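Local structure of 2,3-dihydroxybenzoate-AMP ligase (Mycobacterium smegmatis, 5KEI) at residues 365-368 / 369-373; 339-342 / 343-347; 236-240 / 241-245. The protein is an AMP-binding enzyme of the ANL superfamily, with a large AMP-binding region followed by a smaller C-terminal domain. All blocks are in the same frame, centred on the assembly; numbering follows the deposited sequence.

Contact 1: 365-368 / 369-373; sequences IGDP and PEVLE
Pro368 O takes the first two amide bonds of the helix that opens at Pro369, from Val371 N and Leu372 N. Pro368 itself sits at the N-cap. The bond from Leu372 N to Pro368 O is 3.1 Å long and fairly straight, 157° at the hydrogen. The bond from Val371 N to the same oxygen is shorter, 2.8 Å. One oxygen thus takes both amides, and the two bonds fix the turn of the Pro368 carbonyl. Pro369 follows in the first turn, where a ring nitrogen without a hydrogen leaves no amide bond unmet.

Side chains pack against this start. The Pro368 ring lies alongside Val371, pointing the same way, and its CG meets Val371 CG2 at 3.8 Å. Glu370 folds back across the CB side of the same ring. Its CG stands between the backbone N and the carbonyl carbon (chi1 54°), and the chain bends again at chi2, which brings OE2 to 3.3 Å from Pro368 CB. The other methyl of the buried Val371, CG1, rests 3.7 Å from Asp367 OD2. Leu372 CD2 comes to 3.9 Å from Asp367 CB. The carboxylate of Asp367 turns back along the chain, where OD2 accepts a hydrogen bond from Arg364 N and a weak one from Tyr449 OH.

The contact is a helix start in the AMP-binding region. It joins the loop after strand 360-362 to helix 369-374. Val371 packs on Leu446 and Tyr449 of a loop, and Pro369 and Leu372 touch Arg342 of helix 335-344. Leu372 O accepts a hydrogen bond from Gln351 NE2, which ties the helix to strand 349-354.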
# COMPACT_ATOMS: atom_id res chain seq x y z
N ILE A 365 3.45 20.53 -10.33
CA ILE A 365 2.38 20.99 -11.22
C ILE A 365 2.86 21.88 -12.37
O ILE A 365 2.41 21.74 -13.52
CB ILE A 365 1.28 21.73 -10.43
CG1 ILE A 365 0.55 20.75 -9.51
CG2 ILE A 365 0.28 22.37 -11.38
CD1 ILE A 365 -0.00 19.57 -10.22
N GLY A 366 3.80 22.78 -12.12
CA GLY A 366 4.29 23.58 -13.23
C GLY A 366 5.39 23.00 -14.10
O GLY A 366 5.88 23.67 -15.00
N ASP A 367 5.80 21.75 -13.85
CA ASP A 367 7.02 21.20 -14.44
C ASP A 367 7.03 21.11 -15.96
O ASP A 367 6.00 20.80 -16.56
CB ASP A 367 7.30 19.81 -13.88
CG ASP A 367 8.02 19.88 -12.59
OD1 ASP A 367 8.45 21.00 -12.25
OD2 ASP A 367 8.17 18.82 -11.92
N PRO A 368 8.20 21.38 -16.58
CA PRO A 368 8.38 21.31 -18.03
C PRO A 368 7.99 19.97 -18.63
O PRO A 368 8.16 18.94 -17.99
CB PRO A 368 9.89 21.57 -18.21
CG PRO A 368 10.48 21.49 -16.87
CD PRO A 368 9.41 21.87 -15.91
N PRO A 369 7.47 19.98 -19.86
CA PRO A 369 6.99 18.77 -20.54
C PRO A 369 8.00 17.62 -20.57
O PRO A 369 7.59 16.46 -20.46
CB PRO A 369 6.68 19.27 -21.96
CG PRO A 369 6.32 20.73 -21.76
CD PRO A 369 7.27 21.19 -20.68
N GLU A 370 9.29 17.92 -20.69
CA GLU A 370 10.30 16.86 -20.72
C GLU A 370 10.39 16.17 -19.37
O GLU A 370 10.75 14.98 -19.29
CB GLU A 370 11.68 17.40 -21.15
CG GLU A 370 12.21 18.58 -20.34
CD GLU A 370 11.75 19.96 -20.87
OE1 GLU A 370 10.85 20.02 -21.74
OE2 GLU A 370 12.32 20.98 -20.40
N VAL A 371 10.07 16.90 -18.30
CA VAL A 371 10.07 16.33 -16.96
C VAL A 371 8.81 15.48 -16.72
O VAL A 371 8.89 14.41 -16.12
CB VAL A 371 10.20 17.43 -15.91
CG1 VAL A 371 9.93 16.88 -14.49
CG2 VAL A 371 11.59 18.02 -15.97
N LEU A 372 7.67 15.95 -17.22
CA LEU A 372 6.41 15.21 -17.13
C LEU A 372 6.47 13.89 -17.91
O LEU A 372 5.84 12.90 -17.53
CB LEU A 372 5.25 16.04 -17.67
CG LEU A 372 4.97 17.40 -17.03
CD1 LEU A 372 3.74 18.06 -17.66
CD2 LEU A 372 4.80 17.28 -15.53
N GLU A 373 7.24 13.87 -18.99
CA GLU A 373 7.19 12.75 -19.92
C GLU A 373 8.36 11.78 -19.74
O GLU A 373 8.25 10.62 -20.12
CB GLU A 373 7.13 13.26 -21.37
CG GLU A 373 5.79 13.92 -21.72
CD GLU A 373 5.64 14.35 -23.19
OE1 GLU A 373 6.56 14.13 -24.00
OE2 GLU A 373 4.57 14.92 -23.53

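Contact 2: 339-342 / 343-347; sequences ALVR and GALTP
The guanidinium of Arg342 meets Pro347 O at its edge, with the oxygen close to the plane of the group. NE gives the main bond to Pro347 O, 2.9 Å long and 159° at the hydrogen. NH2 adds a weak bond to the same oxygen at 3.4 Å. NE therefore carries the grip, with NH2 a weak second. Pro347 CB lies 3.4 Å from NH2, with the proline ring running across the arginine chain at about a right angle. A chi1 of 55° sets the Arg342 chain toward the loop, and a turn at chi3 swings the guanidinium onto it. Arg342 CB lies only 3.0 Å from Thr346 O, so packing is tight where the chain doubles back.

The helix ends here through carbonyls that each serve two amides. Leu340 O accepts from Ala344 N at 2.9 Å and also from Gly343 N. Val341 O accepts from Leu345 N at 2.8 Å and weakly from Thr346 N. Beside these bonds Val341 CG1 approaches Leu345 CD1 at 4.2 Å. Both side chains continue onto Leu326 of strand 325-328 and onto helix 303-310.

Backbone bonds close the last turn, and Arg342 pins the loop that follows. The positive group holds the Pro347 carbonyl past the helix end. NH1 makes a salt bridge to Glu373, which probably offsets much of the charge. One guanidinium thus serves both the loop after its own helix and the neighbouring helix 369-374.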
# COMPACT_ATOMS: atom_id res chain seq x y z
N ALA A 339 3.62 10.90 -23.94
CA ALA A 339 3.38 11.83 -25.04
C ALA A 339 1.95 11.74 -25.50
O ALA A 339 1.27 12.77 -25.63
CB ALA A 339 4.34 11.53 -26.22
N LEU A 340 1.49 10.51 -25.74
CA LEU A 340 0.12 10.26 -26.18
C LEU A 340 -0.88 10.85 -25.21
O LEU A 340 -1.82 11.55 -25.59
CB LEU A 340 -0.15 8.77 -26.34
CG LEU A 340 -1.56 8.40 -26.80
CD1 LEU A 340 -1.78 8.89 -28.21
CD2 LEU A 340 -1.74 6.90 -26.73
N VAL A 341 -0.66 10.57 -23.93
CA VAL A 341 -1.55 11.01 -22.89
C VAL A 341 -1.69 12.53 -22.86
O VAL A 341 -2.80 13.04 -22.76
CB VAL A 341 -1.08 10.51 -21.52
CG1 VAL A 341 -1.75 11.30 -20.40
CG2 VAL A 341 -1.36 9.02 -21.41
N ARG A 342 -0.60 13.27 -22.94
CA ARG A 342 -0.80 14.72 -22.85
C ARG A 342 -0.86 15.40 -24.21
O ARG A 342 -0.63 16.59 -24.33
CB ARG A 342 0.24 15.37 -21.93
CG ARG A 342 1.67 15.13 -22.24
CD ARG A 342 2.52 15.68 -21.09
NE ARG A 342 2.26 17.10 -20.83
CZ ARG A 342 2.68 18.10 -21.61
NH1 ARG A 342 3.37 17.87 -22.73
NH2 ARG A 342 2.39 19.35 -21.27
N GLY A 343 -1.19 14.63 -25.24
CA GLY A 343 -1.55 15.22 -26.51
C GLY A 343 -3.01 14.92 -26.79
O GLY A 343 -3.67 15.63 -27.53
N ALA A 344 -3.51 13.87 -26.16
CA ALA A 344 -4.86 13.38 -26.43
C ALA A 344 -5.80 13.56 -25.24
O ALA A 344 -7.02 13.56 -25.42
CB ALA A 344 -4.80 11.92 -26.84
N LEU A 345 -5.26 13.70 -24.03
CA LEU A 345 -6.11 13.79 -22.83
C LEU A 345 -6.02 15.13 -22.10
O LEU A 345 -7.04 15.78 -21.88
CB LEU A 345 -5.75 12.68 -21.83
CG LEU A 345 -6.18 11.24 -22.15
CD1 LEU A 345 -5.84 10.34 -20.97
CD2 LEU A 345 -7.67 11.19 -22.47
N THR A 346 -4.81 15.51 -21.70
CA THR A 346 -4.57 16.72 -20.93
C THR A 346 -3.06 16.92 -20.77
O THR A 346 -2.33 15.96 -20.48
CB THR A 346 -5.24 16.70 -19.51
OG1 THR A 346 -4.83 17.85 -18.77
CG2 THR A 346 -4.85 15.44 -18.72
N PRO A 347 -2.58 18.16 -20.97
CA PRO A 347 -1.15 18.43 -20.73
C PRO A 347 -0.83 18.29 -19.25
O PRO A 347 0.35 18.17 -18.88
CB PRO A 347 -0.99 19.88 -21.20
CG PRO A 347 -2.34 20.48 -21.08
CD PRO A 347 -3.32 19.37 -21.36

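Contact 3: 236-240 / 241-245; sequences ASAEL and CRLTA
Ala238 and Leu243 form the tight side of this helix end. Leu243 N bonds to Ala238 O at 3.0 Å, and Leu243 CD1 rests on Ala238 CB at 3.9 Å. The Leu243 side chain carries CG anti to the carbonyl carbon (chi1 -68°), which lays the branch back against the last turn. Cys241 N gives an ordinary helix bond of 3.0 Å to Ser237 O. The Cys241 side chain stays beside that turn, with CB 3.4 Å from the same oxygen. Arg242 has a positive phi of 64° and gives a weak bond to Glu239 O. With that phi, the two bonds Leu243 N to Ala238 O and Arg242 N to Glu239 O make a Schellman motif, which stops the helix and sends the chain away from it.

The outer side is looser. Glu239 and Arg242 are both exposed. Their opposite charges stay 6.7 Å apart, measured from Glu239 OE2 to Arg242 NH1, so any attraction is at a distance. The arginine meets the helix through its stem, with CG 3.5 Å from Leu240 O.

The motif ends helix 227-240 and leads the chain toward strand 248-251. Cys241 packs on Leu325 and Gln327 of strand 325-328 and on Gln350 of strand 349-354. Leu240 touches Tyr362 of strand 360-362, and Cys241 O accepts a hydrogen bond from Arg324 NH2.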
# COMPACT_ATOMS: atom_id res chain seq x y z
N ALA A 236 0.02 17.10 2.56
CA ALA A 236 1.16 17.49 1.75
C ALA A 236 0.94 17.16 0.27
O ALA A 236 1.34 17.93 -0.59
CB ALA A 236 2.43 16.82 2.27
N SER A 237 0.31 16.03 -0.02
CA SER A 237 0.06 15.64 -1.42
C SER A 237 -0.96 16.54 -2.07
O SER A 237 -0.84 16.87 -3.26
CB SER A 237 -0.44 14.19 -1.54
OG SER A 237 0.50 13.29 -1.04
N ALA A 238 -1.99 16.89 -1.31
CA ALA A 238 -3.04 17.78 -1.80
C ALA A 238 -2.50 19.21 -1.97
O ALA A 238 -2.88 19.92 -2.88
CB ALA A 238 -4.26 17.77 -0.85
N GLU A 239 -1.58 19.61 -1.09
CA GLU A 239 -0.91 20.88 -1.28
C GLU A 239 -0.04 20.89 -2.54
O GLU A 239 -0.02 21.87 -3.28
CB GLU A 239 -0.05 21.22 -0.07
CG GLU A 239 0.52 22.63 -0.15
CD GLU A 239 1.78 22.82 0.67
OE1 GLU A 239 1.98 22.10 1.67
OE2 GLU A 239 2.58 23.71 0.29
N LEU A 240 0.67 19.79 -2.78
CA LEU A 240 1.58 19.72 -3.91
C LEU A 240 0.78 19.73 -5.21
O LEU A 240 1.18 20.37 -6.19
CB LEU A 240 2.46 18.46 -3.82
CG LEU A 240 3.50 18.17 -4.91
CD1 LEU A 240 4.64 17.35 -4.31
CD2 LEU A 240 2.89 17.42 -6.10
N CYS A 241 -0.36 19.05 -5.19
CA CYS A 241 -1.21 18.98 -6.38
C CYS A 241 -2.05 20.22 -6.53
O CYS A 241 -2.80 20.34 -7.51
CB CYS A 241 -2.11 17.75 -6.33
SG CYS A 241 -1.22 16.18 -6.43
N ARG A 242 -1.96 21.12 -5.55
CA ARG A 242 -2.66 22.40 -5.59
C ARG A 242 -4.19 22.24 -5.59
O ARG A 242 -4.90 23.02 -6.21
CB ARG A 242 -2.20 23.22 -6.81
CG ARG A 242 -0.68 23.25 -7.02
CD ARG A 242 -0.06 24.58 -6.57
NE ARG A 242 1.41 24.57 -6.63
CZ ARG A 242 2.20 25.55 -6.19
NH1 ARG A 242 1.68 26.65 -5.66
NH2 ARG A 242 3.52 25.43 -6.30
N LEU A 243 -4.68 21.22 -4.88
CA LEU A 243 -6.12 20.98 -4.77
C LEU A 243 -6.83 22.12 -4.02
O LEU A 243 -6.33 22.61 -3.01
CB LEU A 243 -6.39 19.65 -4.05
CG LEU A 243 -6.03 18.30 -4.70
CD1 LEU A 243 -6.61 17.12 -3.88
CD2 LEU A 243 -6.46 18.23 -6.16
N THR A 244 -7.98 22.53 -4.52
CA THR A 244 -8.80 23.52 -3.82
C THR A 244 -10.22 22.96 -3.63
O THR A 244 -10.55 21.90 -4.18
CB THR A 244 -8.87 24.88 -4.58
OG1 THR A 244 -9.61 24.73 -5.79
CG2 THR A 244 -7.47 25.43 -4.89
N ALA A 245 -11.05 23.67 -2.87
CA ALA A 245 -12.45 23.27 -2.69
C ALA A 245 -13.22 23.18 -4.01
O ALA A 245 -14.32 22.63 -4.05
CB ALA A 245 -13.14 24.24 -1.75

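In the fold
Along the chain the order is contact 3, contact 2, contact 1, all in the AMP-binding region. Contacts 3 and 2 end helices; contact 1 begins one. Contacts 1 and 2 have centres about 12 Å apart and meet where Leu372 CD1 packs on Pro347 O. Contact 1 lies about 17 Å from contact 3, centre to centre, and Ile365 packs on Leu240 and Arg242. Contacts 2 and 3 do not touch; their nearest atoms are about 12 Å apart. Contact 1 touches both of the others and stands at the corner between them. It so links two helix ends through a helix start, beside the mixed sheet that holds strands 325-328, 349-354 and 360-362.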